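Local coordinates for heme-binding protein A / AI-2 binding protein A (Helicobacter pylori SS1, PDB 6OFQ) that binds peptides in the periplasm, probably handing them to an ABC transporter for import, at residues N250-A255 with G268-E273; V326-F331 with S381-K386. One frame throughout, in Å; residues are numbered along the deposited sequence. Where two conformers were deposited one is given.

Contact 1 of 2, residues N250-A255 with G268-E273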
loop_
_atom_site.group_PDB
_atom_site.type_symbol
_atom_site.label_atom_id
_atom_site.label_comp_id
_atom_site.label_asym_id
_atom_site.label_seq_id
_atom_site.Cartn_x
_atom_site.Cartn_y
_atom_site.Cartn_z
ATOM N N ASN A 250 -3.198 20.542 -2.145
ATOM C CA ASN A 250 -3.937 20.871 -3.361
ATOM C C ASN A 250 -3.151 20.461 -4.594
ATOM O O ASN A 250 -2.008 20.885 -4.804
ATOM C CB ASN A 250 -4.284 22.375 -3.404
ATOM C CG ASN A 250 -5.107 22.705 -4.627
ATOM O OD1 ASN A 250 -4.656 22.701 -5.749
ATOM N ND2 ASN A 250 -6.392 22.977 -4.408
ATOM N N SER A 251 -3.742 19.596 -5.417
ATOM C CA SER A 251 -2.995 19.020 -6.526
ATOM C C SER A 251 -2.661 20.012 -7.626
ATOM O O SER A 251 -1.677 19.835 -8.361
ATOM C CB SER A 251 -3.791 17.842 -7.082
ATOM O OG SER A 251 -3.818 16.784 -6.130
ATOM N N SER A 252 -3.490 21.048 -7.754
ATOM C CA SER A 252 -3.183 22.138 -8.687
ATOM C C SER A 252 -2.007 22.974 -8.161
ATOM O O SER A 252 -1.081 23.317 -8.895
ATOM C CB SER A 252 -4.387 23.070 -8.961
ATOM O OG SER A 252 -5.354 22.379 -9.698
ATOM N N THR A 253 -1.981 23.283 -6.875
ATOM C CA THR A 253 -0.876 23.984 -6.230
ATOM C C THR A 253 0.425 23.188 -6.363
ATOM O O THR A 253 1.518 23.708 -6.619
ATOM C CB THR A 253 -1.183 24.229 -4.771
ATOM O OG1 THR A 253 -2.428 24.957 -4.669
ATOM C CG2 THR A 253 -0.102 25.015 -4.039
ATOM N N ARG A 254 0.286 21.853 -6.254
ATOM C CA ARG A 254 1.454 20.974 -6.383
ATOM C C ARG A 254 2.023 21.024 -7.801
ATOM O O ARG A 254 3.231 21.146 -7.974
ATOM C CB ARG A 254 1.034 19.544 -5.935
ATOM C CG ARG A 254 2.172 18.585 -5.567
ATOM C CD ARG A 254 1.692 17.153 -5.282
ATOM N NE ARG A 254 0.511 17.185 -4.432
ATOM C CZ ARG A 254 -0.674 16.670 -4.685
ATOM N NH1 ARG A 254 -0.908 15.828 -5.664
ATOM N NH2 ARG A 254 -1.642 17.142 -3.943
ATOM N N ALA A 255 1.175 20.935 -8.832
ATOM C CA ALA A 255 1.632 21.109 -10.186
ATOM C C ALA A 255 2.208 22.477 -10.483
ATOM O O ALA A 255 3.205 22.585 -11.198
ATOM C CB ALA A 255 0.519 20.742 -11.144
ATOM N N GLY A 268 0.213 12.122 -7.678
ATOM C CA GLY A 268 -1.179 12.563 -7.519
ATOM C C GLY A 268 -1.606 13.753 -8.364
ATOM O O GLY A 268 -2.356 14.597 -7.849
ATOM N N PRO A 269 -1.178 13.883 -9.622
ATOM C CA PRO A 269 -1.586 15.058 -10.403
ATOM C C PRO A 269 -3.105 15.101 -10.590
ATOM O O PRO A 269 -3.750 14.034 -10.710
ATOM C CB PRO A 269 -0.896 14.873 -11.743
ATOM C CG PRO A 269 -0.794 13.387 -11.868
ATOM C CD PRO A 269 -0.497 12.895 -10.474
ATOM N N ASN A 270 -3.639 16.306 -10.788
ATOM C CA ASN A 270 -4.952 16.370 -11.404
ATOM C C ASN A 270 -4.868 15.965 -12.855
ATOM O O ASN A 270 -4.083 16.475 -13.649
ATOM C CB ASN A 270 -5.461 17.799 -11.386
ATOM C CG ASN A 270 -6.026 18.151 -10.053
ATOM O OD1 ASN A 270 -6.634 17.318 -9.335
ATOM N ND2 ASN A 270 -5.767 19.401 -9.669
ATOM N N LEU A 271 -5.605 14.913 -13.185
ATOM C CA LEU A 271 -5.447 14.367 -14.484
ATOM C C LEU A 271 -5.891 15.242 -15.683
ATOM O O LEU A 271 -5.327 15.108 -16.777
ATOM C CB LEU A 271 -6.092 12.973 -14.547
ATOM C CG LEU A 271 -5.367 12.025 -13.576
ATOM C CD1 LEU A 271 -6.282 10.913 -13.147
ATOM C CD2 LEU A 271 -4.106 11.557 -14.285
ATOM N N ASN A 272 -6.730 16.213 -15.384
ATOM C CA ASN A 272 -6.961 17.209 -16.436
ATOM C C ASN A 272 -5.876 18.255 -16.566
ATOM O O ASN A 272 -6.023 19.119 -17.430
ATOM C CB ASN A 272 -8.328 17.840 -16.267
ATOM C CG ASN A 272 -8.430 18.729 -15.081
ATOM O OD1 ASN A 272 -7.516 18.871 -14.280
ATOM N ND2 ASN A 272 -9.630 19.277 -14.904
ATOM N N GLU A 273 -4.772 18.166 -15.835
ATOM C CA GLU A 273 -3.632 19.060 -16.043
ATOM C C GLU A 273 -2.465 18.380 -16.709
ATOM O O GLU A 273 -1.487 19.057 -17.019
ATOM C CB GLU A 273 -3.144 19.656 -14.715
ATOM C CG GLU A 273 -4.229 20.521 -14.075
ATOM C CD GLU A 273 -3.894 21.052 -12.701
ATOM O OE1 GLU A 273 -2.744 20.862 -12.261
ATOM O OE2 GLU A 273 -4.780 21.594 -12.031
HETATM O O HOH W 1 -2.059 18.591 -10.740
HETATM O O HOH W 2 -5.007 14.367 -7.292
HETATM O O HOH W 3 -1.713 23.887 -11.563
HETATM O O HOH W 4 -6.427 20.543 -7.200
#

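Contact 2 of 2, residues V326-F331 with S381-K386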
loop_
_atom_site.group_PDB
_atom_site.type_symbol
_atom_site.label_atom_id
_atom_site.label_comp_id
_atom_site.label_asym_id
_atom_site.label_seq_id
_atom_site.Cartn_x
_atom_site.Cartn_y
_atom_site.Cartn_z
ATOM N N VAL A 326 -14.490 11.391 -16.856
ATOM C CA VAL A 326 -14.594 12.530 -15.958
ATOM C C VAL A 326 -13.541 12.664 -14.896
ATOM O O VAL A 326 -13.036 13.758 -14.620
ATOM C CB VAL A 326 -15.956 12.547 -15.222
ATOM C CG1 VAL A 326 -16.064 13.688 -14.214
ATOM C CG2 VAL A 326 -17.001 12.713 -16.296
ATOM N N ILE A 327 -13.318 11.574 -14.175
ATOM C CA ILE A 327 -12.469 11.606 -13.033
ATOM C C ILE A 327 -11.052 11.429 -13.507
ATOM O O ILE A 327 -10.149 11.996 -12.915
ATOM C CB ILE A 327 -12.770 10.538 -11.953
ATOM C CG1 ILE A 327 -14.054 10.826 -11.190
ATOM C CG2 ILE A 327 -11.629 10.360 -10.948
ATOM C CD1 ILE A 327 -15.148 11.622 -11.867
ATOM N N TYR A 328 -10.813 10.509 -14.425
ATOM C CA TYR A 328 -9.457 10.190 -14.784
ATOM C C TYR A 328 -8.961 10.741 -16.083
ATOM O O TYR A 328 -7.812 10.539 -16.473
ATOM C CB TYR A 328 -9.249 8.648 -14.773
ATOM C CG TYR A 328 -9.251 8.001 -13.374
ATOM C CD1 TYR A 328 -8.169 8.095 -12.514
ATOM C CD2 TYR A 328 -10.401 7.416 -12.888
ATOM C CE1 TYR A 328 -8.224 7.612 -11.220
ATOM C CE2 TYR A 328 -10.462 6.883 -11.603
ATOM C CZ TYR A 328 -9.379 6.995 -10.778
ATOM O OH TYR A 328 -9.499 6.419 -9.523
ATOM N N GLU A 329 -9.835 11.442 -16.827
ATOM C CA GLU A 329 -9.486 11.925 -18.140
ATOM C C GLU A 329 -8.870 10.865 -19.020
ATOM O O GLU A 329 -8.007 11.094 -19.868
ATOM C CB GLU A 329 -8.556 13.139 -18.033
ATOM C CG GLU A 329 -9.199 14.232 -17.222
ATOM C CD GLU A 329 -10.159 15.122 -18.026
ATOM O OE1 GLU A 329 -10.124 15.156 -19.256
ATOM O OE2 GLU A 329 -10.968 15.732 -17.325
ATOM N N GLY A 330 -9.410 9.652 -18.875
ATOM C CA GLY A 330 -8.969 8.576 -19.705
ATOM C C GLY A 330 -7.750 7.801 -19.240
ATOM O O GLY A 330 -7.339 6.807 -19.849
ATOM N N PHE A 331 -7.088 8.307 -18.199
ATOM C CA PHE A 331 -5.806 7.732 -17.724
ATOM C C PHE A 331 -6.055 6.573 -16.732
ATOM O O PHE A 331 -5.566 6.577 -15.604
ATOM C CB PHE A 331 -4.975 8.806 -17.007
ATOM C CG PHE A 331 -4.443 9.859 -17.927
ATOM C CD1 PHE A 331 -3.255 9.680 -18.622
ATOM C CD2 PHE A 331 -5.093 11.058 -18.045
ATOM C CE1 PHE A 331 -2.731 10.686 -19.447
ATOM C CE2 PHE A 331 -4.592 12.070 -18.847
ATOM C CZ PHE A 331 -3.431 11.887 -19.550
ATOM N N SER A 381 -10.142 14.519 1.567
ATOM C CA SER A 381 -10.000 15.920 1.154
ATOM C C SER A 381 -9.126 16.087 -0.092
ATOM O O SER A 381 -9.319 17.038 -0.849
ATOM C CB SER A 381 -9.413 16.758 2.299
ATOM O OG SER A 381 -8.185 16.207 2.682
ATOM N N THR A 382 -8.189 15.194 -0.337
ATOM C CA THR A 382 -7.256 15.411 -1.429
ATOM C C THR A 382 -7.703 14.717 -2.709
ATOM O O THR A 382 -7.150 15.039 -3.753
ATOM C CB THR A 382 -5.839 14.984 -1.044
ATOM O OG1 THR A 382 -5.859 13.636 -0.573
ATOM C CG2 THR A 382 -5.311 15.947 0.034
ATOM N N ARG A 383 -8.666 13.803 -2.668
ATOM C CA ARG A 383 -9.214 13.196 -3.888
ATOM C C ARG A 383 -9.845 14.313 -4.704
ATOM O O ARG A 383 -10.305 15.290 -4.137
ATOM C CB ARG A 383 -10.369 12.238 -3.557
ATOM C CG ARG A 383 -9.928 10.822 -3.234
ATOM C CD ARG A 383 -11.164 9.927 -3.130
ATOM N NE ARG A 383 -11.621 9.701 -4.494
ATOM C CZ ARG A 383 -11.093 8.758 -5.272
ATOM N NH1 ARG A 383 -10.174 7.913 -4.795
ATOM N NH2 ARG A 383 -11.503 8.680 -6.526
ATOM N N ASN A 384 -10.070 14.094 -5.988
ATOM C CA ASN A 384 -10.863 15.056 -6.750
ATOM C C ASN A 384 -12.294 15.074 -6.220
ATOM O O ASN A 384 -12.883 14.004 -6.228
ATOM C CB ASN A 384 -10.832 14.549 -8.177
ATOM C CG ASN A 384 -11.403 15.517 -9.183
ATOM O OD1 ASN A 384 -12.231 16.356 -8.879
ATOM N ND2 ASN A 384 -10.912 15.397 -10.411
ATOM N N PRO A 385 -12.889 16.217 -5.840
ATOM C CA PRO A 385 -14.235 16.285 -5.300
ATOM C C PRO A 385 -15.300 15.775 -6.289
ATOM O O PRO A 385 -16.357 15.353 -5.841
ATOM C CB PRO A 385 -14.453 17.728 -4.848
ATOM C CG PRO A 385 -13.285 18.475 -5.365
ATOM C CD PRO A 385 -12.197 17.509 -5.713
ATOM N N LYS A 386 -14.976 15.792 -7.570
ATOM C CA LYS A 386 -15.833 15.298 -8.637
ATOM C C LYS A 386 -16.268 13.861 -8.438
ATOM O O LYS A 386 -17.351 13.462 -8.869
ATOM C CB LYS A 386 -15.216 15.479 -10.039
ATOM C CG LYS A 386 -15.288 16.908 -10.555
ATOM C CD LYS A 386 -14.948 17.070 -12.038
ATOM C CE LYS A 386 -13.520 16.627 -12.339
ATOM N NZ LYS A 386 -12.670 17.690 -12.942
HETATM O O HOH W 5 -13.877 15.927 -15.602
HETATM O O HOH W 6 -11.891 6.300 -8.211
#

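Contact 1 of 2, residues N250-A255 with G268-E273
S252 and E273 join the N-terminal turn of helix 251-259 to the loop that runs from strand 265-266 to helix 274-278, in the type II periplasmic binding-protein fold. S252 OG donates a hydrogen bond to the syn lone pair of E273 OE2 at 2.5 Å. With CG beside its own backbone N (chi1 -63°) and the chain extended beyond it, E273 spans the gap, and its other oxygen, OE1, lies 3.5 Å from A255 CB. Further along, R254 NH1 makes a weak, bent bond to G268 O, 2.9 Å long; the stronger partner of the guanidinium is I248 O, bonded to NH2, and NH1 also bonds to T267 O.

Packing adds the flat amide of N270, whose ND2 comes within 3.6 Å of S251 CB. On the helix itself, N250 is the N-cap: its OD1 accepts from T253 N at 3.0 Å and, weakly, from S252 N.

Water carries much of the rest. One molecule accepts from S252 N and N270 ND2, another donates to G268 O, and a third accepts a hydrogen bond from N270 N while donating to E273 OE1 and, at 2.7 Å, to S251 O.

Contact 2 of 2, residues V326-F331 with S381-K386
I327 and K386 bring the backbones closest, 6.7 Å between their CA atoms, where the C-terminal end of helix 320-328 meets the loop that leads from strand 373-380 into helix 386-396, within the lobe built around a mixed sheet of this type II binding protein. The chain then reverses through a type I' turn from Y328 to F331, closed by F331 N bonding to Y328 O. On the other side N384 caps the start of helix 386-396: its OD1 accepts from K386 N at 3.1 Å, the donor standing 43° out of the carbonyl plane.

No direct hydrogen bond joins the two segments; aliphatic contacts and two waters do. K386 lays its chain across V326, and the bend at chi3 (-61°) brings CE to 3.7 Å from V326 O; CD lies 4.2 Å from V326 CG1. I327 reaches the same residue with the end of its longer branch, CD1 sitting 4.3 Å from K386 CB. One water donates a short bond to V326 O and has only weak, long links to E329 OE2 and K386 NZ. E329 OE2 and K386 NZ, 5.1 Å apart, are not in contact, though their opposite charges may still attract.

Across the contact, Y328 OH lies near the plane of the R383 guanidinium, at its edge. R383 is held by a cation-pi interaction with F425, while the Y328 ring packs on A501 and P503 of strand 497-510 and has I327 CG2 over one face, toward the rim. The second water closes the gap, lying 2.7 Å from Y328 OH and accepting from R383 NH2 at 2.9 Å.

The two contacts lie side by side on the same side of the chain's centre, their own centres 10 Å apart, and follow one another in sequence. They touch through the 268-273 loop of contact 1 and the helix end and turn of contact 2: L271 CD1 packs 3.5 Å from Y328 CD1, and L271 O is 3.7 Å from F331 CE2. N272 adds its CB at 3.5 Å from E329 OE2 and also touches K386, so this loop meets both segments of contact 2. Strand 497-510 is a shared neighbour, touched by P269 from contact 1 and by Y328 and F331 from contact 2.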